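Local coordinates for protein mosquitocidal toxin (Bacillus sphaericus, PDB 2CB4) that probably transfers ADP-ribose from NAD to target proteins through this catalytic domain, one piece of a longer bacterial toxin that acts against mosquitoes, at residues D82-P85 / P86-F90; L112-L115 / R116-P120; I162-N165 / A166-R170; Y196-N200 / G201-R205. The protein carries 1 engineered substitution. One frame throughout, in Å; residues are numbered along the deposited sequence.

In the fold
Every contact is local, within one unbroken run of chain inside the Scabin-like part of the ADP-ribosyltransferase domain. They follow in series, so none nests in or crosses another. Contact 1 links strand 78-82 to helix 86-92, contact 2 closes the end of helix 111-117, contact 3 turns strand 162-163 into the short helix 164-167, and contact 4 is the hairpin between strands 192-199 and 202-208. Contacts 2 and 3 touch through leucine, isoleucine and phenylalanine side chains. Contacts 1 and 4 share one side of the chain's centre, their nearest atoms about 5 Å apart, while contact 3 lies opposite. Strands of one mixed sheet tie both ends together.

Contact 1: residues D82-P85 / P86-F90; sequences DRRP and PNDIF
P85 holds the N-cap position of helix 86-92 and P86 is its first residue, where the chain leaves strand 78-82. P85 O opens the helical bonding, accepting from D88 N at 3.0 Å, which stands above the carbonyl plane, and from I89 N, also at 3.0 Å but with a straighter N-H...O angle of 158°. The next helical bond, F90 N to P86 O, extends the turn. R84 is folded back toward the strand by D82. Its NE meets D82 OD1 at 2.9 Å and its NH2 meets D82 OD2 at 2.8 Å, a side-on salt bridge, while R84 N also donates to D82 OD1 in an Asx turn. Two bonds therefore grip OD1, and the guanidinium is held from rotating. R80 gives D82 OD2 a second cationic partner. The D88 carboxylate, turned nearly perpendicular to the guanidinium (87°), does not pair with it: OD2 rests 3.5 Å from R84 CD, and OD1 is bonded to N92. I89 reaches the guanidinium from the helix side, its CD1 sitting over the centre of one face, 3.7 Å from R84 CZ.

Contact 2: residues L112-L115 / R116-P120; sequences LNYL and RTNSP
T117 points its hydroxyl back at the backbone of N113, one helical turn earlier, at the end of helix 111-117. The hydroxyl stands between the backbone N and the carbonyl carbon (chi1 78°), which puts OG1 2.6 Å from N113 O. T117 N binds the same oxygen at 2.8 Å from the opposite face of the carbonyl plane, so main chain and side chain clasp one acceptor between them. T117 OG1 in turn accepts from S119 N at 3.2 Å, an ST turn where the chain leaves the helix. N118 is the first residue to leave helical angles, with a positive phi of 72°, yet its N still donates to Y114 O at 2.8 Å. Y114 and N118 lie side by side and point the same way. With CG anti to the backbone N, the Y114 ring lies alongside the departing chain and meets S119 O at its edge, in plane, 3.5 Å from CD1. Its hydroxyl goes on to S125 OG, and F123 meets the ring obliquely. L115 leans on T182 of strand 180-184, while the N113 amide is bonded to E107. A second subunit, another copy of this protein, packs here, its M33 on N113, its R188 on T117 and its T30 on S119. N113 O thus takes two donors, and T117 OG1 both donates to that carbonyl and accepts a hydrogen bond from the amide of S119, linking the last helical turn to the chain that leaves it.

Contact 3: residues I162-N165 / A166-R170; sequences IDIN and ASFSR
D163 O is gripped by two donors: S167 OG, 2.6 Å away and standing above the carbonyl plane, and A166 N, whose bond to it at 3.3 Å is weak. The firmer partner of A166 N is the side chain of the same aspartate, with D163 OD1 at 3.2 Å and an N-H...O angle of 149°. That bond is reached because CG lies anti to the backbone N (chi1 -176°), which swings the carboxylate over the start of the turn, and the amide meets OD1 from above the carboxylate plane. The methyl of A166 tucks against the same group, its CB 3.5 Å from OD1. D163 is thus an N-cap: it ends strand 162-163, which pairs with strand 180-184, and caps the short, weakly bonded helix 164-167. Within that turn I164 O accepts from S167 N at 3.0 Å, and only weakly from F168 N. S167 OG is used twice, since H57 N also binds it, and I162 CG2 lies 3.7 Å from this oxygen. The N165 amide is tied to N173 and to the carbonyl oxygen of P176. I164 and F168 run side by side, pointing the same way, and both pack on L115 of helix 111-117; I164 CG2 meets F168 CD2 at 4.1 Å, and that ring atom also lies 3.3 Å from I164 O.

Contact 4: residues Y196-N200 / G201-R205; sequences YEYHN and GEIVR
Strands 192-199 and 202-208 form an antiparallel beta hairpin, closed by a type I' turn from H199 to E202 with N200 and G201 at its corner, both at positive phi. The short segments 196-199 and 202-205 are strongly twisted, with 124° between their directions. H199 and E202 are a hydrogen-bonded pair beside the turn, H199 N reaching E202 O at 2.8 Å. Farther on, E197 faces both V204 and R205, a classic beta bulge: V204 N donates to E197 O and E197 N to R205 O, each at 2.9 Å and nearly straight. Y198 and I203 make a non-hydrogen-bonded pair between the bulge and the H199-E202 pair, their side chains running alongside each other on one face of the sheet. I203 CD1 also lies over one face of the Y196 ring, offset toward its rim, 4.2 Å from CD2. E197, H199 and R205 occupy the opposite face. The E197 chain is extended, and its OE2 accepts from H199 NE2 at 2.7 Å on the anti side of the carboxylate; N241 is a second donor to that oxygen. E197 OE1 accepts a hydrogen bond from water 1 at 2.8 Å, and the same water, rather close to R205 NH1, accepts from it in the guanidinium plane, linking two groups of probably opposite charge; W207 also donates to OE1. R205 NE is held by S228. The imidazole, held by the E197 carboxylate, presents a face to V204, whose CG2 lies 3.5 Å from the H199 ring centroid and only 9° off the normal, a CH-pi contact.

Contact 1: residues D82-P85 / P86-F90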
loop_
_atom_site.group_PDB
_atom_site.type_symbol
_atom_site.label_atom_id
_atom_site.label_comp_id
_atom_site.label_asym_id
_atom_site.label_seq_id
_atom_site.Cartn_x
_atom_site.Cartn_y
_atom_site.Cartn_z
ATOM N N ASP A 82 11.709 28.378 21.146
ATOM C CA ASP A 82 11.461 27.173 20.356
ATOM C C ASP A 82 12.541 26.133 20.647
ATOM O O ASP A 82 13.722 26.485 20.833
ATOM C CB ASP A 82 11.428 27.516 18.835
ATOM C CG ASP A 82 10.513 26.589 18.033
ATOM O OD1 ASP A 82 10.811 25.382 17.964
ATOM O OD2 ASP A 82 9.495 27.045 17.457
ATOM N N ARG A 83 12.139 24.865 20.677
ATOM C CA ARG A 83 13.094 23.772 20.928
ATOM C C ARG A 83 13.834 23.362 19.642
ATOM O O ARG A 83 14.841 22.690 19.728
ATOM C CB ARG A 83 12.405 22.542 21.576
ATOM C CG ARG A 83 11.734 22.797 22.964
ATOM C CD ARG A 83 12.704 22.573 24.100
ATOM N NE ARG A 83 12.252 23.055 25.411
ATOM C CZ ARG A 83 13.036 23.064 26.487
ATOM N NH1 ARG A 83 14.246 22.575 26.400
ATOM N NH2 ARG A 83 12.638 23.554 27.633
ATOM N N ARG A 84 13.354 23.806 18.473
ATOM C CA ARG A 84 13.971 23.488 17.186
ATOM C C ARG A 84 15.200 24.342 16.901
ATOM O O ARG A 84 15.201 25.534 17.159
ATOM C CB ARG A 84 12.944 23.525 16.042
ATOM C CG ARG A 84 11.816 22.502 16.221
ATOM C CD ARG A 84 10.667 22.766 15.225
ATOM N NE ARG A 84 9.991 24.027 15.546
ATOM C CZ ARG A 84 9.177 24.678 14.729
ATOM N NH1 ARG A 84 8.915 24.183 13.525
ATOM N NH2 ARG A 84 8.632 25.831 15.114
ATOM N N PRO A 85 16.265 23.713 16.384
ATOM C CA PRO A 85 17.527 24.431 16.158
ATOM C C PRO A 85 17.628 25.210 14.862
ATOM O O PRO A 85 16.792 25.060 13.963
ATOM C CB PRO A 85 18.557 23.310 16.217
ATOM C CG PRO A 85 17.794 22.111 15.605
ATOM C CD PRO A 85 16.366 22.277 15.994
ATOM N N PRO A 86 18.671 26.045 14.765
ATOM C CA PRO A 86 18.877 26.887 13.578
ATOM C C PRO A 86 18.882 26.168 12.216
ATOM O O PRO A 86 18.425 26.743 11.219
ATOM C CB PRO A 86 20.219 27.605 13.849
ATOM C CG PRO A 86 20.645 27.243 15.184
ATOM C CD PRO A 86 19.728 26.228 15.786
ATOM N N ASN A 87 19.412 24.942 12.158
ATOM C CA ASN A 87 19.449 24.185 10.887
ATOM C C ASN A 87 18.054 23.904 10.352
ATOM O O ASN A 87 17.874 23.675 9.163
ATOM C CB ASN A 87 20.285 22.903 10.971
ATOM C CG ASN A 87 21.755 23.186 10.937
ATOM O OD1 ASN A 87 22.178 24.343 10.812
ATOM N ND2 ASN A 87 22.553 22.142 11.025
ATOM N N ASP A 88 17.078 23.950 11.244
ATOM C CA ASP A 88 15.678 23.806 10.879
ATOM C C ASP A 88 15.073 25.255 10.644
ATOM O O ASP A 88 14.726 25.618 9.539
ATOM C CB ASP A 88 14.922 23.074 12.005
ATOM C CG ASP A 88 13.446 22.854 11.677
ATOM O OD1 ASP A 88 12.986 23.330 10.614
ATOM O OD2 ASP A 88 12.747 22.188 12.449
ATOM N N ILE A 89 15.002 26.057 11.709
ATOM C CA ILE A 89 14.425 27.400 11.687
ATOM C C ILE A 89 14.990 28.434 10.705
ATOM O O ILE A 89 14.207 29.121 10.019
ATOM C CB ILE A 89 14.281 27.991 13.133
ATOM C CG1 ILE A 89 13.545 26.988 14.066
ATOM C CG2 ILE A 89 13.601 29.392 13.090
ATOM C CD1 ILE A 89 12.184 26.501 13.518
ATOM N N PHE A 90 16.318 28.549 10.619
ATOM C CA PHE A 90 16.931 29.519 9.693
ATOM C C PHE A 90 16.773 29.055 8.248
ATOM O O PHE A 90 16.998 29.818 7.309
ATOM C CB PHE A 90 18.420 29.758 9.982
ATOM C CG PHE A 90 18.691 30.613 11.192
ATOM C CD1 PHE A 90 17.668 31.199 11.892
ATOM C CD2 PHE A 90 19.995 30.806 11.644
ATOM C CE1 PHE A 90 17.929 31.965 13.022
ATOM C CE2 PHE A 90 20.242 31.574 12.780
ATOM C CZ PHE A 90 19.213 32.157 13.453
#

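Contact 2: residues L112-L115 / R116-P120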
loop_
_atom_site.group_PDB
_atom_site.type_symbol
_atom_site.label_atom_id
_atom_site.label_comp_id
_atom_site.label_asym_id
_atom_site.label_seq_id
_atom_site.Cartn_x
_atom_site.Cartn_y
_atom_site.Cartn_z
ATOM N N LEU A 112 -9.416 32.535 18.786
ATOM C CA LEU A 112 -9.639 32.497 20.241
ATOM C C LEU A 112 -9.371 31.123 20.837
ATOM O O LEU A 112 -8.828 31.027 21.927
ATOM C CB LEU A 112 -11.050 32.983 20.609
ATOM C CG LEU A 112 -11.177 34.513 20.714
ATOM C CD1 LEU A 112 -12.645 34.906 20.839
ATOM C CD2 LEU A 112 -10.343 35.095 21.864
ATOM N N ASN A 113 -9.690 30.066 20.099
ATOM C CA ASN A 113 -9.446 28.737 20.582
ATOM C C ASN A 113 -7.966 28.453 20.576
ATOM O O ASN A 113 -7.426 27.798 21.498
ATOM C CB ASN A 113 -10.164 27.699 19.732
ATOM C CG ASN A 113 -11.568 27.467 20.178
ATOM O OD1 ASN A 113 -12.081 28.095 21.149
ATOM N ND2 ASN A 113 -12.231 26.592 19.490
ATOM N N TYR A 114 -7.315 28.972 19.533
ATOM C CA TYR A 114 -5.883 28.780 19.391
ATOM C C TYR A 114 -5.145 29.352 20.617
ATOM O O TYR A 114 -4.373 28.686 21.276
ATOM C CB TYR A 114 -5.389 29.303 18.030
ATOM C CG TYR A 114 -3.967 29.581 18.067
ATOM C CD1 TYR A 114 -3.057 28.527 17.986
ATOM C CD2 TYR A 114 -3.482 30.885 18.318
ATOM C CE1 TYR A 114 -1.699 28.758 18.144
ATOM C CE2 TYR A 114 -2.147 31.117 18.465
ATOM C CZ TYR A 114 -1.258 30.024 18.392
ATOM O OH TYR A 114 0.084 30.247 18.461
ATOM N N LEU A 115 -5.458 30.576 20.965
ATOM C CA LEU A 115 -4.860 31.255 22.131
ATOM C C LEU A 115 -5.242 30.656 23.481
ATOM O O LEU A 115 -4.478 30.640 24.443
ATOM C CB LEU A 115 -5.321 32.722 22.134
ATOM C CG LEU A 115 -4.990 33.594 20.919
ATOM C CD1 LEU A 115 -5.848 34.860 21.056
ATOM C CD2 LEU A 115 -3.418 33.900 20.903
ATOM N N ARG A 116 -6.486 30.269 23.611
ATOM C CA ARG A 116 -6.940 29.712 24.858
ATOM C C ARG A 116 -6.559 28.266 25.125
ATOM O O ARG A 116 -6.403 27.865 26.282
ATOM C CB ARG A 116 -8.476 29.811 24.931
ATOM C CG ARG A 116 -9.039 29.399 26.325
ATOM C CD ARG A 116 -10.534 29.662 26.449
ATOM N NE ARG A 116 -10.875 31.081 26.335
ATOM C CZ ARG A 116 -10.627 31.991 27.275
ATOM N NH1 ARG A 116 -10.017 31.638 28.414
ATOM N NH2 ARG A 116 -10.983 33.260 27.078
ATOM N N THR A 117 -6.485 27.468 24.069
ATOM C CA THR A 117 -6.252 26.042 24.209
ATOM C C THR A 117 -4.996 25.490 23.555
ATOM O O THR A 117 -4.587 24.354 23.864
ATOM C CB THR A 117 -7.444 25.247 23.594
ATOM O OG1 THR A 117 -7.314 25.238 22.173
ATOM C CG2 THR A 117 -8.790 25.856 23.958
ATOM N N ASN A 118 -4.419 26.252 22.619
ATOM C CA ASN A 118 -3.242 25.811 21.875
ATOM C C ASN A 118 -3.534 24.726 20.854
ATOM O O ASN A 118 -2.655 23.956 20.496
ATOM C CB ASN A 118 -2.098 25.363 22.782
ATOM C CG ASN A 118 -0.711 25.585 22.135
ATOM O OD1 ASN A 118 -0.529 26.477 21.282
ATOM N ND2 ASN A 118 0.246 24.783 22.550
ATOM N N SER A 119 -4.763 24.680 20.376
ATOM C CA SER A 119 -5.176 23.719 19.358
ATOM C C SER A 119 -4.386 24.031 18.061
ATOM O O SER A 119 -3.977 25.162 17.843
ATOM C CB SER A 119 -6.692 23.902 19.119
ATOM O OG SER A 119 -7.031 25.292 18.997
ATOM N N PRO A 120 -4.168 23.033 17.214
ATOM C CA PRO A 120 -3.415 23.231 15.958
ATOM C C PRO A 120 -4.098 24.240 15.056
ATOM O O PRO A 120 -5.320 24.190 14.853
ATOM C CB PRO A 120 -3.442 21.848 15.289
ATOM C CG PRO A 120 -3.812 20.906 16.377
ATOM C CD PRO A 120 -4.608 21.639 17.394
#

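Contact 3: residues I162-N165 / A166-R170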
loop_
_atom_site.group_PDB
_atom_site.type_symbol
_atom_site.label_atom_id
_atom_site.label_comp_id
_atom_site.label_asym_id
_atom_site.label_seq_id
_atom_site.Cartn_x
_atom_site.Cartn_y
_atom_site.Cartn_z
ATOM N N ILE A 162 -0.891 40.226 14.260
ATOM C CA ILE A 162 -2.069 40.686 14.994
ATOM C C ILE A 162 -1.633 41.004 16.406
ATOM O O ILE A 162 -1.024 40.172 17.073
ATOM C CB ILE A 162 -3.110 39.577 15.089
ATOM C CG1 ILE A 162 -3.461 39.054 13.700
ATOM C CG2 ILE A 162 -4.314 40.028 15.861
ATOM C CD1 ILE A 162 -4.267 37.732 13.774
ATOM N N ASP A 163 -1.924 42.219 16.861
ATOM C CA ASP A 163 -1.595 42.650 18.231
ATOM C C ASP A 163 -2.730 42.133 19.120
ATOM O O ASP A 163 -3.809 42.726 19.199
ATOM C CB ASP A 163 -1.541 44.171 18.291
ATOM C CG ASP A 163 -1.110 44.682 19.651
ATOM O OD1 ASP A 163 -1.460 44.055 20.675
ATOM O OD2 ASP A 163 -0.401 45.707 19.694
ATOM N N ILE A 164 -2.503 40.992 19.757
ATOM C CA ILE A 164 -3.520 40.324 20.563
ATOM C C ILE A 164 -4.117 41.151 21.703
ATOM O O ILE A 164 -5.329 41.238 21.861
ATOM C CB ILE A 164 -3.005 38.925 21.072
ATOM C CG1 ILE A 164 -2.678 38.004 19.880
ATOM C CG2 ILE A 164 -3.998 38.289 22.074
ATOM C CD1 ILE A 164 -3.847 37.755 18.931
ATOM N N ASN A 165 -3.262 41.736 22.516
ATOM C CA ASN A 165 -3.742 42.512 23.632
ATOM C C ASN A 165 -4.592 43.735 23.214
ATOM O O ASN A 165 -5.483 44.138 23.945
ATOM C CB ASN A 165 -2.589 42.886 24.576
ATOM C CG ASN A 165 -2.108 41.701 25.412
ATOM O OD1 ASN A 165 -2.638 40.603 25.319
ATOM N ND2 ASN A 165 -1.120 41.933 26.261
ATOM N N ALA A 166 -4.331 44.286 22.025
ATOM C CA ALA A 166 -5.074 45.430 21.498
ATOM C C ALA A 166 -6.316 44.985 20.724
ATOM O O ALA A 166 -7.104 45.818 20.305
ATOM C CB ALA A 166 -4.175 46.279 20.589
ATOM N N SER A 167 -6.478 43.682 20.505
ATOM C CA SER A 167 -7.614 43.173 19.731
ATOM C C SER A 167 -8.784 42.696 20.554
ATOM O O SER A 167 -9.876 42.494 20.025
ATOM C CB SER A 167 -7.166 42.020 18.839
ATOM O OG SER A 167 -6.090 42.411 18.033
ATOM N N PHE A 168 -8.549 42.457 21.835
ATOM C CA PHE A 168 -9.591 41.938 22.700
ATOM C C PHE A 168 -9.780 42.738 23.973
ATOM O O PHE A 168 -8.805 43.258 24.566
ATOM C CB PHE A 168 -9.273 40.484 23.092
ATOM C CG PHE A 168 -9.168 39.561 21.925
ATOM C CD1 PHE A 168 -10.306 39.118 21.274
ATOM C CD2 PHE A 168 -7.926 39.165 21.451
ATOM C CE1 PHE A 168 -10.213 38.283 20.165
ATOM C CE2 PHE A 168 -7.820 38.337 20.341
ATOM C CZ PHE A 168 -8.961 37.889 19.697
ATOM N N SER A 169 -11.053 42.784 24.417
ATOM C CA SER A 169 -11.486 43.441 25.658
ATOM C C SER A 169 -10.896 42.602 26.785
ATOM O O SER A 169 -11.020 41.395 26.784
ATOM C CB SER A 169 -13.027 43.449 25.790
ATOM O OG SER A 169 -13.703 43.336 24.532
ATOM N N ARG A 170 -10.224 43.252 27.726
ATOM C CA ARG A 170 -9.537 42.568 28.835
ATOM C C ARG A 170 -10.098 41.278 29.403
ATOM O O ARG A 170 -9.321 40.360 29.761
ATOM C CB ARG A 170 -9.200 43.542 29.974
ATOM C CG ARG A 170 -8.079 44.532 29.627
ATOM C CD ARG A 170 -7.577 45.281 30.842
ATOM N NE ARG A 170 -6.873 44.438 31.804
ATOM C CZ ARG A 170 -5.676 43.881 31.595
ATOM N NH1 ARG A 170 -5.046 44.035 30.438
ATOM N NH2 ARG A 170 -5.139 43.125 32.550
#

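Contact 4: residues Y196-N200 / G201-R205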
loop_
_atom_site.group_PDB
_atom_site.type_symbol
_atom_site.label_atom_id
_atom_site.label_comp_id
_atom_site.label_asym_id
_atom_site.label_seq_id
_atom_site.Cartn_x
_atom_site.Cartn_y
_atom_site.Cartn_z
ATOM N N TYR A 196 19.475 32.797 20.430
ATOM C CA TYR A 196 20.341 32.448 21.539
ATOM C C TYR A 196 20.111 30.959 21.750
ATOM O O TYR A 196 18.964 30.520 21.844
ATOM C CB TYR A 196 19.868 33.082 22.841
ATOM C CG TYR A 196 20.166 34.528 22.974
ATOM C CD1 TYR A 196 21.105 35.143 22.164
ATOM C CD2 TYR A 196 19.507 35.291 23.915
ATOM C CE1 TYR A 196 21.373 36.498 22.278
ATOM C CE2 TYR A 196 19.785 36.636 24.063
ATOM C CZ TYR A 196 20.717 37.237 23.240
ATOM O OH TYR A 196 20.963 38.578 23.383
ATOM N N GLU A 197 21.190 30.201 21.884
ATOM C CA GLU A 197 21.082 28.783 22.193
ATOM C C GLU A 197 21.373 28.643 23.691
ATOM O O GLU A 197 22.467 28.954 24.154
ATOM C CB GLU A 197 22.105 27.974 21.401
ATOM C CG GLU A 197 22.119 26.518 21.769
ATOM C CD GLU A 197 22.978 25.689 20.840
ATOM O OE1 GLU A 197 23.435 26.201 19.796
ATOM O OE2 GLU A 197 23.198 24.514 21.160
ATOM N N TYR A 198 20.386 28.170 24.452
ATOM C CA TYR A 198 20.558 27.969 25.911
ATOM C C TYR A 198 20.653 26.490 26.215
ATOM O O TYR A 198 19.906 25.693 25.639
ATOM C CB TYR A 198 19.312 28.450 26.674
ATOM C CG TYR A 198 19.078 29.943 26.672
ATOM C CD1 TYR A 198 19.646 30.747 27.649
ATOM C CD2 TYR A 198 18.236 30.548 25.728
ATOM C CE1 TYR A 198 19.430 32.137 27.672
ATOM C CE2 TYR A 198 17.993 31.939 25.760
ATOM C CZ TYR A 198 18.587 32.720 26.742
ATOM O OH TYR A 198 18.368 34.093 26.800
ATOM N N HIS A 199 21.520 26.136 27.163
ATOM C CA HIS A 199 21.652 24.750 27.667
ATOM C C HIS A 199 21.496 24.931 29.166
ATOM O O HIS A 199 22.252 25.692 29.782
ATOM C CB HIS A 199 23.043 24.150 27.386
ATOM C CG HIS A 199 23.302 23.878 25.934
ATOM N ND1 HIS A 199 24.404 23.176 25.491
ATOM C CD2 HIS A 199 22.616 24.238 24.823
ATOM C CE1 HIS A 199 24.382 23.116 24.170
ATOM N NE2 HIS A 199 23.303 23.740 23.740
ATOM N N ASN A 200 20.478 24.304 29.743
ATOM C CA ASN A 200 20.199 24.429 31.178
ATOM C C ASN A 200 19.996 25.865 31.648
ATOM O O ASN A 200 20.374 26.202 32.787
ATOM C CB ASN A 200 21.288 23.791 32.047
ATOM C CG ASN A 200 21.734 22.464 31.533
ATOM O OD1 ASN A 200 22.888 22.078 31.715
ATOM N ND2 ASN A 200 20.847 21.768 30.844
ATOM N N GLY A 201 19.421 26.713 30.786
ATOM C CA GLY A 201 19.136 28.094 31.157
ATOM C C GLY A 201 20.295 29.026 31.012
ATOM O O GLY A 201 20.188 30.192 31.384
ATOM N N GLU A 202 21.399 28.520 30.456
ATOM C CA GLU A 202 22.632 29.310 30.221
ATOM C C GLU A 202 22.927 29.454 28.730
ATOM O O GLU A 202 22.861 28.472 27.993
ATOM C CB GLU A 202 23.832 28.614 30.891
ATOM C CG GLU A 202 23.699 28.493 32.418
ATOM C CD GLU A 202 23.515 29.851 33.110
ATOM O OE1 GLU A 202 24.352 30.757 32.914
ATOM O OE2 GLU A 202 22.532 30.007 33.864
ATOM N N ILE A 203 23.287 30.662 28.297
ATOM C CA ILE A 203 23.622 30.920 26.895
ATOM C C ILE A 203 24.967 30.287 26.572
ATOM O O ILE A 203 25.955 30.522 27.273
ATOM C CB ILE A 203 23.679 32.437 26.558
ATOM C CG1 ILE A 203 22.368 33.107 26.950
ATOM C CG2 ILE A 203 23.777 32.657 25.039
ATOM C CD1 ILE A 203 22.435 34.671 26.840
ATOM N N VAL A 204 24.999 29.474 25.517
ATOM C CA VAL A 204 26.234 28.806 25.127
ATOM C C VAL A 204 26.643 29.247 23.718
ATOM O O VAL A 204 27.787 29.075 23.316
ATOM C CB VAL A 204 26.116 27.245 25.238
ATOM C CG1 VAL A 204 25.771 26.824 26.673
ATOM C CG2 VAL A 204 25.100 26.716 24.263
ATOM N N ARG A 205 25.719 29.881 22.995
ATOM C CA ARG A 205 26.027 30.337 21.656
ATOM C C ARG A 205 25.009 31.316 21.136
ATOM O O ARG A 205 23.823 31.219 21.454
ATOM C CB ARG A 205 26.078 29.135 20.724
ATOM C CG ARG A 205 26.382 29.451 19.290
ATOM C CD ARG A 205 26.903 28.192 18.628
ATOM N NE ARG A 205 28.314 27.976 18.921
ATOM C CZ ARG A 205 28.873 26.783 19.143
ATOM N NH1 ARG A 205 28.133 25.683 19.124
ATOM N NH2 ARG A 205 30.173 26.697 19.408
HETATM O O HOH W 1 25.751 24.905 19.046
#